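Local coordinates for protein flavin-containing monooxygenase (Allium sativum, PDB 6WPU) that probably uses a bound FAD cofactor to oxygenate the sulfur of S-allyl-L-cysteine, at residues 277-280 / 284-287; 25-30 / 39-44; 59-64 / 89-94; 298-303 / 309-314. All blocks are in the same frame, centred on the assembly; numbering follows the deposited sequence.

Contact 1: residues 277-280 / 284-287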
# COMPACT_ATOMS: atom_id res chain seq x y z
N VAL A 277 11.64 2.26 -29.69
CA VAL A 277 11.50 3.21 -28.60
C VAL A 277 12.82 3.96 -28.47
O VAL A 277 13.88 3.33 -28.38
CB VAL A 277 11.12 2.52 -27.28
CG1 VAL A 277 11.07 3.53 -26.14
CG2 VAL A 277 9.79 1.78 -27.42
N VAL A 278 12.76 5.29 -28.47
CA VAL A 278 13.94 6.13 -28.36
C VAL A 278 13.93 6.77 -26.98
O VAL A 278 12.92 7.33 -26.55
CB VAL A 278 13.99 7.20 -29.47
CG1 VAL A 278 15.36 7.89 -29.50
CG2 VAL A 278 13.68 6.58 -30.80
N PHE A 279 15.04 6.63 -26.26
CA PHE A 279 15.15 7.24 -24.95
C PHE A 279 15.80 8.61 -25.08
O PHE A 279 16.41 8.94 -26.11
CB PHE A 279 15.94 6.34 -24.00
CG PHE A 279 15.25 5.04 -23.70
CD1 PHE A 279 15.51 3.90 -24.45
CD2 PHE A 279 14.31 4.95 -22.66
CE1 PHE A 279 14.86 2.70 -24.18
CE2 PHE A 279 13.67 3.77 -22.39
CZ PHE A 279 13.95 2.63 -23.16
N HIS A 280 15.65 9.43 -24.04
CA HIS A 280 16.24 10.77 -24.08
C HIS A 280 17.75 10.71 -24.25
O HIS A 280 18.33 11.60 -24.89
CB HIS A 280 15.88 11.55 -22.82
CG HIS A 280 16.71 12.78 -22.64
ND1 HIS A 280 16.43 13.97 -23.27
CD2 HIS A 280 17.83 13.00 -21.91
CE1 HIS A 280 17.33 14.87 -22.94
NE2 HIS A 280 18.20 14.31 -22.11
N SER A 284 18.13 3.84 -28.93
CA SER A 284 16.97 3.41 -29.70
C SER A 284 16.97 1.89 -29.77
O SER A 284 18.00 1.28 -30.06
CB SER A 284 17.00 4.00 -31.11
OG SER A 284 15.85 3.64 -31.85
N VAL A 285 15.82 1.28 -29.51
CA VAL A 285 15.75 -0.18 -29.51
C VAL A 285 14.35 -0.63 -29.93
O VAL A 285 13.36 0.05 -29.65
CB VAL A 285 16.18 -0.73 -28.13
CG1 VAL A 285 15.13 -0.39 -27.05
CG2 VAL A 285 16.47 -2.23 -28.20
N HIS A 286 14.28 -1.76 -30.63
CA HIS A 286 12.99 -2.35 -30.95
C HIS A 286 12.46 -3.08 -29.73
O HIS A 286 13.15 -3.92 -29.14
CB HIS A 286 13.06 -3.31 -32.14
CG HIS A 286 11.74 -3.96 -32.43
ND1 HIS A 286 11.36 -5.16 -31.85
CD2 HIS A 286 10.69 -3.55 -33.18
CE1 HIS A 286 10.14 -5.47 -32.25
NE2 HIS A 286 9.71 -4.51 -33.06
N VAL A 287 11.22 -2.78 -29.36
CA VAL A 287 10.66 -3.21 -28.08
C VAL A 287 9.42 -4.05 -28.34
O VAL A 287 8.57 -3.68 -29.16
CB VAL A 287 10.33 -2.01 -27.19
CG1 VAL A 287 9.65 -2.47 -25.88
CG2 VAL A 287 11.59 -1.21 -26.92
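Val277 and Val287 meet through one methyl each, CG2 against CG2 at 3.5 Å, the two short side chains slanting past each other. In Val277 that methyl lies beside the backbone N because CG1 takes the place anti to it (chi1 177°); Val287 has the same rotamer, so the same branch of each valine faces the other. Val285 belongs to the same face as Val277 and sends CG1 to the rim of the Phe279 ring, near the ring plane, 4.2 Å from CE1. One face of that ring is in turn approached by CG1 of Val277, so the phenyl group sits beside one valine and under another. Beta-branched valines suit these places, being compact and at ease in extended backbone. On the other face Val278 and Ser284 form a non-hydrogen-bonded pair whose contact is loose, CG2 to OG at 3.8 Å; a small polar serine fits this exposed position. The backbones are tied by the hydrogen-bonded pair Val277 and Val285, with Val277 N to Val285 O at 2.8 Å and Val285 N to Val277 O at 3.0 Å. Val217 and Val219 of strand 217-221 extend the apolar layer beneath Val285, Val287 and Phe279, and the Phe279 ring stacks on His265. The two strands, running at 155° to each other and separated by a short loop, form an antiparallel beta hairpin on a mixed sheet of this flavin-binding monooxygenase-like fold.

Contact 2: residues 25-30 / 39-44. With FAD (flavin-adenine dinucleotide), chain B; SO4 (sulfate ion), chain C.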
# COMPACT_ATOMS: atom_id res chain seq x y z
N VAL A 25 -19.32 -0.62 14.73
CA VAL A 25 -18.46 -0.06 13.69
C VAL A 25 -18.28 -1.04 12.54
O VAL A 25 -18.00 -2.22 12.75
CB VAL A 25 -17.08 0.32 14.25
CG1 VAL A 25 -16.24 1.08 13.18
CG2 VAL A 25 -17.25 1.15 15.53
N ALA A 26 -18.42 -0.54 11.31
CA ALA A 26 -18.13 -1.36 10.14
C ALA A 26 -16.66 -1.22 9.76
O ALA A 26 -16.10 -0.12 9.80
CB ALA A 26 -19.01 -0.98 8.96
N ILE A 27 -16.05 -2.34 9.37
CA ILE A 27 -14.71 -2.36 8.82
C ILE A 27 -14.81 -2.87 7.39
O ILE A 27 -15.30 -3.98 7.15
CB ILE A 27 -13.76 -3.23 9.65
CG1 ILE A 27 -13.65 -2.64 11.05
CG2 ILE A 27 -12.37 -3.31 8.98
CD1 ILE A 27 -13.18 -3.62 12.01
N ILE A 28 -14.35 -2.06 6.44
CA ILE A 28 -14.42 -2.41 5.03
C ILE A 28 -13.03 -2.87 4.62
O ILE A 28 -12.13 -2.04 4.42
CB ILE A 28 -14.91 -1.23 4.19
CG1 ILE A 28 -16.27 -0.76 4.71
CG2 ILE A 28 -15.00 -1.64 2.71
CD1 ILE A 28 -16.76 0.45 4.00
N GLY A 29 -12.86 -4.18 4.52
CA GLY A 29 -11.65 -4.84 4.04
C GLY A 29 -10.98 -5.60 5.17
O GLY A 29 -10.97 -5.15 6.32
N ALA A 30 -10.44 -6.78 4.86
CA ALA A 30 -9.70 -7.57 5.84
C ALA A 30 -8.29 -7.90 5.34
O ALA A 30 -7.81 -9.03 5.48
CB ALA A 30 -10.45 -8.85 6.21
N ARG A 39 -8.94 -5.61 15.58
CA ARG A 39 -8.37 -5.87 16.89
C ARG A 39 -8.46 -4.63 17.78
O ARG A 39 -8.91 -4.71 18.93
CB ARG A 39 -6.93 -6.34 16.77
CG ARG A 39 -6.26 -6.63 18.11
CD ARG A 39 -4.78 -6.92 17.90
NE ARG A 39 -4.01 -5.68 17.77
CZ ARG A 39 -2.68 -5.61 17.75
NH1 ARG A 39 -1.94 -6.71 17.83
NH2 ARG A 39 -2.09 -4.42 17.65
N GLU A 40 -8.06 -3.47 17.25
CA GLU A 40 -7.98 -2.27 18.08
C GLU A 40 -9.37 -1.77 18.47
O GLU A 40 -9.54 -1.25 19.57
CB GLU A 40 -7.20 -1.18 17.35
CG GLU A 40 -5.73 -1.54 17.13
CD GLU A 40 -4.98 -1.79 18.44
OE1 GLU A 40 -5.13 -0.97 19.38
OE2 GLU A 40 -4.27 -2.81 18.55
N LEU A 41 -10.37 -1.92 17.59
CA LEU A 41 -11.73 -1.60 17.98
C LEU A 41 -12.22 -2.53 19.08
O LEU A 41 -12.84 -2.07 20.05
CB LEU A 41 -12.66 -1.66 16.76
CG LEU A 41 -12.45 -0.56 15.71
CD1 LEU A 41 -13.18 -0.87 14.39
CD2 LEU A 41 -12.91 0.77 16.28
N ARG A 42 -11.95 -3.83 18.95
CA ARG A 42 -12.38 -4.77 19.98
C ARG A 42 -11.70 -4.47 21.32
O ARG A 42 -12.35 -4.50 22.37
CB ARG A 42 -12.08 -6.21 19.53
CG ARG A 42 -12.62 -7.29 20.50
CD ARG A 42 -11.53 -7.84 21.42
NE ARG A 42 -10.42 -8.40 20.67
CZ ARG A 42 -9.17 -8.51 21.13
NH1 ARG A 42 -8.89 -8.07 22.36
NH2 ARG A 42 -8.21 -9.03 20.36
N ARG A 43 -10.41 -4.16 21.29
CA ARG A 43 -9.68 -3.89 22.53
C ARG A 43 -10.27 -2.70 23.28
O ARG A 43 -10.17 -2.63 24.50
CB ARG A 43 -8.21 -3.62 22.24
CG ARG A 43 -7.42 -4.83 21.90
CD ARG A 43 -6.02 -4.45 21.49
NE ARG A 43 -5.15 -5.60 21.59
CZ ARG A 43 -3.88 -5.62 21.23
NH1 ARG A 43 -3.31 -4.55 20.70
NH2 ARG A 43 -3.19 -6.74 21.38
N GLU A 44 -10.84 -1.75 22.56
CA GLU A 44 -11.40 -0.55 23.16
C GLU A 44 -12.88 -0.71 23.54
O GLU A 44 -13.48 0.25 24.01
CB GLU A 44 -11.19 0.63 22.20
CG GLU A 44 -11.39 2.02 22.76
CD GLU A 44 -10.39 2.41 23.84
OE1 GLU A 44 -9.38 1.70 24.05
OE2 GLU A 44 -10.62 3.45 24.48
PA FAD B . -4.87 -4.44 1.08
O1A FAD B . -3.76 -5.47 1.32
O2A FAD B . -5.19 -4.00 -0.26
O5B FAD B . -6.22 -4.91 1.56
C5B FAD B . -7.49 -4.32 1.32
C4B FAD B . -8.62 -5.36 1.49
O4B FAD B . -9.91 -4.82 1.38
C3B FAD B . -8.52 -6.49 0.50
O3B FAD B . -8.56 -7.72 1.15
C2B FAD B . -9.72 -6.33 -0.37
O2B FAD B . -10.21 -7.53 -0.86
C1B FAD B . -10.68 -5.68 0.58
N9A FAD B . -11.70 -4.89 -0.06
C8A FAD B . -11.49 -3.93 -1.04
N7A FAD B . -12.66 -3.39 -1.42
C5A FAD B . -13.70 -4.00 -0.71
C6A FAD B . -15.08 -3.86 -0.69
N6A FAD B . -15.75 -2.90 -1.54
N1A FAD B . -15.82 -4.60 0.16
C2A FAD B . -15.24 -5.52 0.98
N3A FAD B . -13.90 -5.70 0.99
C4A FAD B . -13.11 -4.96 0.17
N1 FAD B . 4.55 -3.36 2.90
C2 FAD B . 5.52 -3.96 3.79
O2 FAD B . 5.40 -3.81 5.12
N3 FAD B . 6.63 -4.60 3.28
C4 FAD B . 6.78 -4.76 1.92
O4 FAD B . 7.86 -5.40 1.39
C4X FAD B . 5.70 -4.38 0.99
N5 FAD B . 5.76 -4.75 -0.35
C5X FAD B . 4.71 -4.41 -1.19
C6 FAD B . 4.78 -4.78 -2.55
C7 FAD B . 3.72 -4.45 -3.39
C7M FAD B . 3.81 -4.84 -4.84
C8 FAD B . 2.61 -3.77 -2.90
C8M FAD B . 1.47 -3.39 -3.78
C9 FAD B . 2.54 -3.40 -1.55
C9A FAD B . 3.59 -3.72 -0.70
N10 FAD B . 3.52 -3.35 0.69
C10 FAD B . 4.57 -3.68 1.55
C1' FAD B . 2.36 -2.59 1.19
C2' FAD B . 1.06 -3.30 1.47
O2' FAD B . 0.06 -2.64 0.81
C3' FAD B . 0.82 -3.15 2.95
O3' FAD B . 1.76 -4.00 3.49
C4' FAD B . -0.56 -3.56 3.45
O4' FAD B . -0.84 -4.80 2.92
C5' FAD B . -1.70 -2.58 3.19
O5' FAD B . -2.84 -3.37 3.40
P FAD B . -4.37 -2.97 3.34
O1P FAD B . -5.23 -3.79 4.37
O2P FAD B . -4.38 -1.39 3.43
O3P FAD B . -4.69 -3.09 1.73
S SO4 C . -5.55 -9.09 23.19
O1 SO4 C . -6.21 -9.99 22.26
O2 SO4 C . -4.10 -9.11 22.98
O3 SO4 C . -6.05 -7.73 23.05
O4 SO4 C . -5.86 -9.52 24.55
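Leu41 drops its CD1 methyl between Val25 and Ile27, joining the first strand to the first helix of a Rossmann-type beta-alpha-beta unit (strand 24-28, helix 32-43, strand 47-52). Leu41 loses most surface here, and that single methyl does the touching. It meets Ile27 tip to tip, 3.6 Å from CD1, while the Val25 side chain crosses that of Leu41 at about a right angle and brings CG1 to 3.8 Å. Because CG of Leu41 lies beside its backbone N (chi1 -70°), the branched end reaches down to the sheet. Leucine suits a helix and is long enough to bridge to the strand; valine and isoleucine, both beta-branched, suit the strand and turn alternate residues to this side. Ala355 of helix 343-358 and Thr48 also touch Leu41.

Elsewhere on the helix lies a salt-bridge network: Arg39 grips Glu40 OE2 with NE and NH2, Arg43 adds a weak bond to the same oxygen, and Arg39 also pairs with Asp102 and Glu40 with Lys352. Arg42 and Arg43 also bind a sulfate, probably from the crystallisation liquor, through their guanidinium edges. At the far end of the strand, Ile28 lays CG2 near the adenine of FAD. The chain then turns at Gly29, where a side chain would run into the cofactor: its CA lies only 3.2 Å from FAD O4B.

Contact 3: residues 59-64 / 89-94. With FAD (flavin-adenine dinucleotide), chain B; SO4 (sulfate ion), chain D.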
# COMPACT_ATOMS: atom_id res chain seq x y z
N GLY A 59 -5.55 -9.63 1.97
CA GLY A 59 -5.53 -8.59 0.96
C GLY A 59 -4.42 -8.79 -0.06
O GLY A 59 -4.26 -9.86 -0.66
N THR A 60 -3.62 -7.74 -0.23
CA THR A 60 -2.54 -7.73 -1.21
C THR A 60 -1.61 -8.93 -1.04
O THR A 60 -1.11 -9.48 -2.03
CB THR A 60 -1.74 -6.43 -1.08
OG1 THR A 60 -2.49 -5.38 -1.68
CG2 THR A 60 -0.39 -6.55 -1.75
N TRP A 61 -1.40 -9.37 0.20
CA TRP A 61 -0.40 -10.39 0.49
C TRP A 61 -0.83 -11.80 0.08
O TRP A 61 -0.05 -12.75 0.22
CB TRP A 61 -0.02 -10.33 1.97
CG TRP A 61 0.80 -9.10 2.26
CD1 TRP A 61 0.39 -7.97 2.89
CD2 TRP A 61 2.15 -8.89 1.87
NE1 TRP A 61 1.42 -7.06 2.94
CE2 TRP A 61 2.52 -7.60 2.32
CE3 TRP A 61 3.11 -9.67 1.20
CZ2 TRP A 61 3.79 -7.07 2.12
CZ3 TRP A 61 4.36 -9.15 1.01
CH2 TRP A 61 4.70 -7.86 1.47
N ILE A 62 -2.05 -11.97 -0.43
CA ILE A 62 -2.46 -13.23 -1.06
C ILE A 62 -1.96 -13.21 -2.51
O ILE A 62 -2.59 -12.60 -3.37
CB ILE A 62 -3.98 -13.42 -1.02
CG1 ILE A 62 -4.52 -13.26 0.41
CG2 ILE A 62 -4.35 -14.79 -1.58
CD1 ILE A 62 -6.03 -13.24 0.46
N TYR A 63 -0.84 -13.88 -2.79
CA TYR A 63 -0.42 -14.01 -4.18
C TYR A 63 -1.46 -14.78 -4.98
O TYR A 63 -2.05 -15.74 -4.49
CB TYR A 63 0.93 -14.72 -4.29
CG TYR A 63 1.30 -15.04 -5.71
CD1 TYR A 63 1.75 -14.04 -6.58
CD2 TYR A 63 1.20 -16.34 -6.21
CE1 TYR A 63 2.08 -14.31 -7.90
CE2 TYR A 63 1.53 -16.62 -7.54
CZ TYR A 63 1.97 -15.60 -8.37
OH TYR A 63 2.30 -15.86 -9.69
N THR A 64 -1.72 -14.33 -6.21
CA THR A 64 -2.51 -15.13 -7.14
C THR A 64 -1.87 -15.03 -8.52
O THR A 64 -1.46 -13.94 -8.94
CB THR A 64 -3.98 -14.69 -7.22
OG1 THR A 64 -4.63 -15.47 -8.22
CG2 THR A 64 -4.11 -13.20 -7.59
N LEU A 89 8.21 -12.16 -5.41
CA LEU A 89 8.36 -10.98 -4.56
C LEU A 89 8.83 -11.36 -3.16
O LEU A 89 8.31 -12.30 -2.55
CB LEU A 89 7.05 -10.20 -4.49
CG LEU A 89 7.12 -8.91 -3.67
CD1 LEU A 89 6.33 -7.77 -4.33
CD2 LEU A 89 6.66 -9.13 -2.18
N ARG A 90 9.84 -10.64 -2.69
CA ARG A 90 10.29 -10.61 -1.31
C ARG A 90 10.05 -9.22 -0.72
O ARG A 90 9.89 -8.24 -1.46
CB ARG A 90 11.78 -10.96 -1.20
CG ARG A 90 12.13 -12.36 -1.68
CD ARG A 90 13.64 -12.51 -1.85
NE ARG A 90 14.34 -12.47 -0.58
CZ ARG A 90 15.66 -12.52 -0.45
NH1 ARG A 90 16.43 -12.60 -1.54
NH2 ARG A 90 16.21 -12.46 0.76
N THR A 91 10.00 -9.14 0.61
CA THR A 91 9.75 -7.85 1.25
C THR A 91 10.88 -6.88 0.91
O THR A 91 12.03 -7.28 0.71
CB THR A 91 9.62 -8.00 2.79
OG1 THR A 91 10.89 -8.34 3.39
CG2 THR A 91 8.60 -9.06 3.14
N ASN A 92 10.54 -5.59 0.79
CA ASN A 92 11.57 -4.57 0.60
C ASN A 92 11.96 -3.91 1.92
O ASN A 92 12.69 -2.92 1.91
CB ASN A 92 11.12 -3.51 -0.41
CG ASN A 92 9.83 -2.82 -0.02
OD1 ASN A 92 9.45 -2.78 1.14
ND2 ASN A 92 9.14 -2.29 -1.01
N LEU A 93 11.47 -4.44 3.04
CA LEU A 93 11.82 -4.03 4.38
C LEU A 93 12.23 -5.27 5.16
O LEU A 93 11.67 -6.35 4.93
CB LEU A 93 10.64 -3.34 5.08
CG LEU A 93 10.12 -2.04 4.47
CD1 LEU A 93 8.81 -1.66 5.15
CD2 LEU A 93 11.16 -0.94 4.64
N PRO A 94 13.21 -5.16 6.06
CA PRO A 94 13.55 -6.31 6.91
C PRO A 94 12.38 -6.64 7.81
O PRO A 94 11.60 -5.77 8.19
CB PRO A 94 14.76 -5.82 7.70
CG PRO A 94 14.60 -4.34 7.74
CD PRO A 94 13.90 -3.93 6.47
PA FAD B . -4.87 -4.44 1.08
O1A FAD B . -3.76 -5.47 1.32
O2A FAD B . -5.19 -4.00 -0.26
O5B FAD B . -6.22 -4.91 1.56
C5B FAD B . -7.49 -4.32 1.32
C4B FAD B . -8.62 -5.36 1.49
O4B FAD B . -9.91 -4.82 1.38
C3B FAD B . -8.52 -6.49 0.50
O3B FAD B . -8.56 -7.72 1.15
C2B FAD B . -9.72 -6.33 -0.37
O2B FAD B . -10.21 -7.53 -0.86
C1B FAD B . -10.68 -5.68 0.58
N9A FAD B . -11.70 -4.89 -0.06
C8A FAD B . -11.49 -3.93 -1.04
N7A FAD B . -12.66 -3.39 -1.42
C5A FAD B . -13.70 -4.00 -0.71
C6A FAD B . -15.08 -3.86 -0.69
N6A FAD B . -15.75 -2.90 -1.54
N1A FAD B . -15.82 -4.60 0.16
C2A FAD B . -15.24 -5.52 0.98
N3A FAD B . -13.90 -5.70 0.99
C4A FAD B . -13.11 -4.96 0.17
N1 FAD B . 4.55 -3.36 2.90
C2 FAD B . 5.52 -3.96 3.79
O2 FAD B . 5.40 -3.81 5.12
N3 FAD B . 6.63 -4.60 3.28
C4 FAD B . 6.78 -4.76 1.92
O4 FAD B . 7.86 -5.40 1.39
C4X FAD B . 5.70 -4.38 0.99
N5 FAD B . 5.76 -4.75 -0.35
C5X FAD B . 4.71 -4.41 -1.19
C6 FAD B . 4.78 -4.78 -2.55
C7 FAD B . 3.72 -4.45 -3.39
C7M FAD B . 3.81 -4.84 -4.84
C8 FAD B . 2.61 -3.77 -2.90
C8M FAD B . 1.47 -3.39 -3.78
C9 FAD B . 2.54 -3.40 -1.55
C9A FAD B . 3.59 -3.72 -0.70
N10 FAD B . 3.52 -3.35 0.69
C10 FAD B . 4.57 -3.68 1.55
C1' FAD B . 2.36 -2.59 1.19
C2' FAD B . 1.06 -3.30 1.47
O2' FAD B . 0.06 -2.64 0.81
C3' FAD B . 0.82 -3.15 2.95
O3' FAD B . 1.76 -4.00 3.49
C4' FAD B . -0.56 -3.56 3.45
O4' FAD B . -0.84 -4.80 2.92
C5' FAD B . -1.70 -2.58 3.19
O5' FAD B . -2.84 -3.37 3.40
P FAD B . -4.37 -2.97 3.34
O1P FAD B . -5.23 -3.79 4.37
O2P FAD B . -4.38 -1.39 3.43
O3P FAD B . -4.69 -3.09 1.73
S SO4 D . 16.63 -10.64 -4.78
O1 SO4 D . 17.24 -11.02 -6.05
O2 SO4 D . 17.69 -10.19 -3.88
O3 SO4 D . 15.71 -9.53 -4.98
O4 SO4 D . 15.89 -11.77 -4.22
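Two loops without extended secondary structure, 59-64 and 89-94, line the FAD pocket of this flavin-binding monooxygenase-like fold, and the Trp61 and Leu89 side chains join them. In the first, a short 3-10 turn at Thr60 and Trp61 is closed by Ile62 N bonding to Gly59 O. Gly59 has positive phi, and a CB there would strike the pyrophosphate; its lack of one lets the neighbouring Thr60 N give a nearly straight bond, at 171°, to FAD O1A. The second loop is partly braced by Thr91 OG1, which donates to Leu93 O at 2.6 Å.

Trp61 provides the long flat surface that spans these loops. With CG beside the backbone N (chi1 -72°), its indole extends toward the isoalloxazine, where CZ2 lies 3.5 Å from FAD C4X. NE1 donates to the ribityl hydroxyl O3' at 3.1 Å, a bond close to the indole plane. From the benzo end, CZ3 meets CD2 of Leu89 at 3.9 Å, the two side chains lying crosswise. The forked leucine serves both partners, since its other methyl, CD1, rests by FAD C6. Val123 and Leu127 of helix 120-133 also pack on the indole. With the indole cut back to an alanine, O3' would probably lose this donor and Leu89 CD2 its partner, and space would open beside the flavin near C4X. At the pyrimidine end of the flavin, Asn92 N donates to FAD O4 at 2.8 Å.

Contact 4: residues 298-303 / 309-314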
# COMPACT_ATOMS: atom_id res chain seq x y z
N TYR A 298 -6.08 6.01 -5.44
CA TYR A 298 -7.13 5.72 -4.48
C TYR A 298 -8.44 5.50 -5.22
O TYR A 298 -8.69 6.12 -6.25
CB TYR A 298 -7.28 6.88 -3.49
CG TYR A 298 -6.02 7.11 -2.68
CD1 TYR A 298 -5.10 8.08 -3.06
CD2 TYR A 298 -5.74 6.32 -1.56
CE1 TYR A 298 -3.94 8.29 -2.33
CE2 TYR A 298 -4.58 6.52 -0.82
CZ TYR A 298 -3.68 7.51 -1.22
OH TYR A 298 -2.51 7.74 -0.51
N ASN A 299 -9.27 4.61 -4.69
CA ASN A 299 -10.51 4.27 -5.38
C ASN A 299 -11.50 3.73 -4.35
O ASN A 299 -11.28 2.65 -3.81
CB ASN A 299 -10.21 3.23 -6.47
CG ASN A 299 -11.41 2.94 -7.34
OD1 ASN A 299 -12.13 3.84 -7.73
ND2 ASN A 299 -11.62 1.66 -7.64
N PHE A 300 -12.58 4.49 -4.09
CA PHE A 300 -13.67 4.06 -3.19
C PHE A 300 -15.02 4.18 -3.89
O PHE A 300 -15.83 5.03 -3.53
CB PHE A 300 -13.76 4.91 -1.92
CG PHE A 300 -12.47 5.41 -1.42
CD1 PHE A 300 -12.08 6.71 -1.67
CD2 PHE A 300 -11.68 4.61 -0.62
CE1 PHE A 300 -10.89 7.19 -1.18
CE2 PHE A 300 -10.47 5.08 -0.13
CZ PHE A 300 -10.08 6.38 -0.42
N PRO A 301 -15.30 3.31 -4.86
CA PRO A 301 -16.57 3.46 -5.59
C PRO A 301 -17.81 3.34 -4.70
O PRO A 301 -18.85 3.95 -4.99
CB PRO A 301 -16.49 2.34 -6.64
CG PRO A 301 -15.48 1.35 -6.08
CD PRO A 301 -14.50 2.16 -5.30
N PHE A 302 -17.72 2.63 -3.59
CA PHE A 302 -18.88 2.39 -2.75
C PHE A 302 -19.23 3.59 -1.88
O PHE A 302 -20.31 3.61 -1.28
CB PHE A 302 -18.60 1.18 -1.87
CG PHE A 302 -17.26 1.24 -1.19
CD1 PHE A 302 -17.10 1.95 -0.01
CD2 PHE A 302 -16.15 0.62 -1.74
CE1 PHE A 302 -15.85 2.02 0.63
CE2 PHE A 302 -14.91 0.68 -1.11
CZ PHE A 302 -14.76 1.38 0.09
N LEU A 303 -18.35 4.59 -1.79
CA LEU A 303 -18.44 5.58 -0.72
C LEU A 303 -19.22 6.80 -1.20
O LEU A 303 -18.79 7.48 -2.14
CB LEU A 303 -17.04 5.96 -0.25
CG LEU A 303 -17.03 6.92 0.94
CD1 LEU A 303 -17.89 6.37 2.09
CD2 LEU A 303 -15.59 7.16 1.38
N VAL A 309 -16.04 13.99 0.79
CA VAL A 309 -14.76 13.35 0.53
C VAL A 309 -14.61 13.19 -0.97
O VAL A 309 -15.47 12.56 -1.61
CB VAL A 309 -14.63 11.99 1.24
CG1 VAL A 309 -13.31 11.32 0.86
CG2 VAL A 309 -14.74 12.15 2.75
N THR A 310 -13.55 13.75 -1.53
CA THR A 310 -13.20 13.55 -2.94
C THR A 310 -11.81 12.96 -3.06
O THR A 310 -11.00 12.97 -2.12
CB THR A 310 -13.25 14.86 -3.75
OG1 THR A 310 -12.31 15.79 -3.20
CG2 THR A 310 -14.65 15.47 -3.76
N VAL A 311 -11.53 12.42 -4.25
CA VAL A 311 -10.20 11.98 -4.65
C VAL A 311 -9.82 12.80 -5.87
O VAL A 311 -10.53 12.78 -6.88
CB VAL A 311 -10.17 10.48 -4.98
CG1 VAL A 311 -8.80 10.07 -5.54
CG2 VAL A 311 -10.50 9.67 -3.75
N ASP A 312 -8.72 13.55 -5.77
CA ASP A 312 -8.30 14.46 -6.84
C ASP A 312 -6.79 14.34 -6.99
O ASP A 312 -6.05 14.87 -6.15
CB ASP A 312 -8.71 15.90 -6.53
CG ASP A 312 -8.19 16.89 -7.57
OD1 ASP A 312 -8.00 16.50 -8.75
OD2 ASP A 312 -7.97 18.07 -7.20
N ASP A 313 -6.34 13.67 -8.05
CA ASP A 313 -4.91 13.47 -8.33
C ASP A 313 -4.19 12.93 -7.09
O ASP A 313 -3.20 13.49 -6.62
CB ASP A 313 -4.26 14.77 -8.82
CG ASP A 313 -2.88 14.54 -9.45
OD1 ASP A 313 -2.53 13.36 -9.72
OD2 ASP A 313 -2.14 15.53 -9.65
N ASN A 314 -4.77 11.87 -6.53
CA ASN A 314 -4.29 11.17 -5.34
C ASN A 314 -4.22 12.05 -4.10
O ASN A 314 -3.45 11.77 -3.17
CB ASN A 314 -2.94 10.48 -5.61
CG ASN A 314 -3.14 9.08 -6.12
OD1 ASN A 314 -4.28 8.63 -6.26
ND2 ASN A 314 -2.05 8.38 -6.42
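Tyr298 and Asn314 meet crosswise, the phenol ring and the amide turned 73° apart. The amide oxygen does double duty: OD1 accepts a hydrogen bond from Tyr298 N at 3.3 Å and lies equally near CD1 of the ring. A chi1 of -90° in Asn314, some way from the ideal staggered value, together with an amide turned so that OD1 eclipses CA, puts that oxygen by Tyr298 N. The donor stands out of the carbonyl plane, and the length suggests a modest bond. Asn314 has a left-handed backbone, which asparagine tolerates better than most residues, and its ND2 binds Tyr296 O, so both ends of the amide hold backbone atoms of residues 296 to 298. A leucine here has no amide to offer, and Tyr298 N and Tyr296 O would probably be left without these mates. The Tyr298 OH bonds to Ile337 O.

Val311 presents its two methyls to different partners. CG1 reaches CB of Tyr298 at 4.1 Å, while CG2 approaches CE1 of Phe300 at 3.6 Å. The chi1 of Phe300, -33°, departs from the usual staggered value. Phe334 meets the Phe300 ring edge-to-face, and Val316 packs near both Phe300 and Val311, so the Phe300 ring has both aliphatic and aromatic neighbours. Segment 309-314 is thus fastened to the preceding loop by two kinds of chemistry: apolar contacts at Val311 give shape without direction, whereas the Asn314 amide supplies directed bonds.

How the contacts relate
Along the chain the order is contact 2, contact 3, contact 1 and contact 4, each closing before the next opens. Contacts 2 and 3 have centres about 23 Å apart and both touch FAD, one at the adenosine half, the other from the adenosine ribose and pyrophosphate to the flavin. Contact 4, about 21 Å from contact 2 between centres, joins it directly: Phe302 CE1 packs on Ile28 CD1 at 3.8 Å, linking the loop before strand 310-312 to the parallel sheet containing strand 24-28. Contact 1 stands apart on the mixed sheet, its centre about 50 Å from that of contact 2. Distant parts of the sequence thus converge on one cofactor, while the hairpin lies far from it.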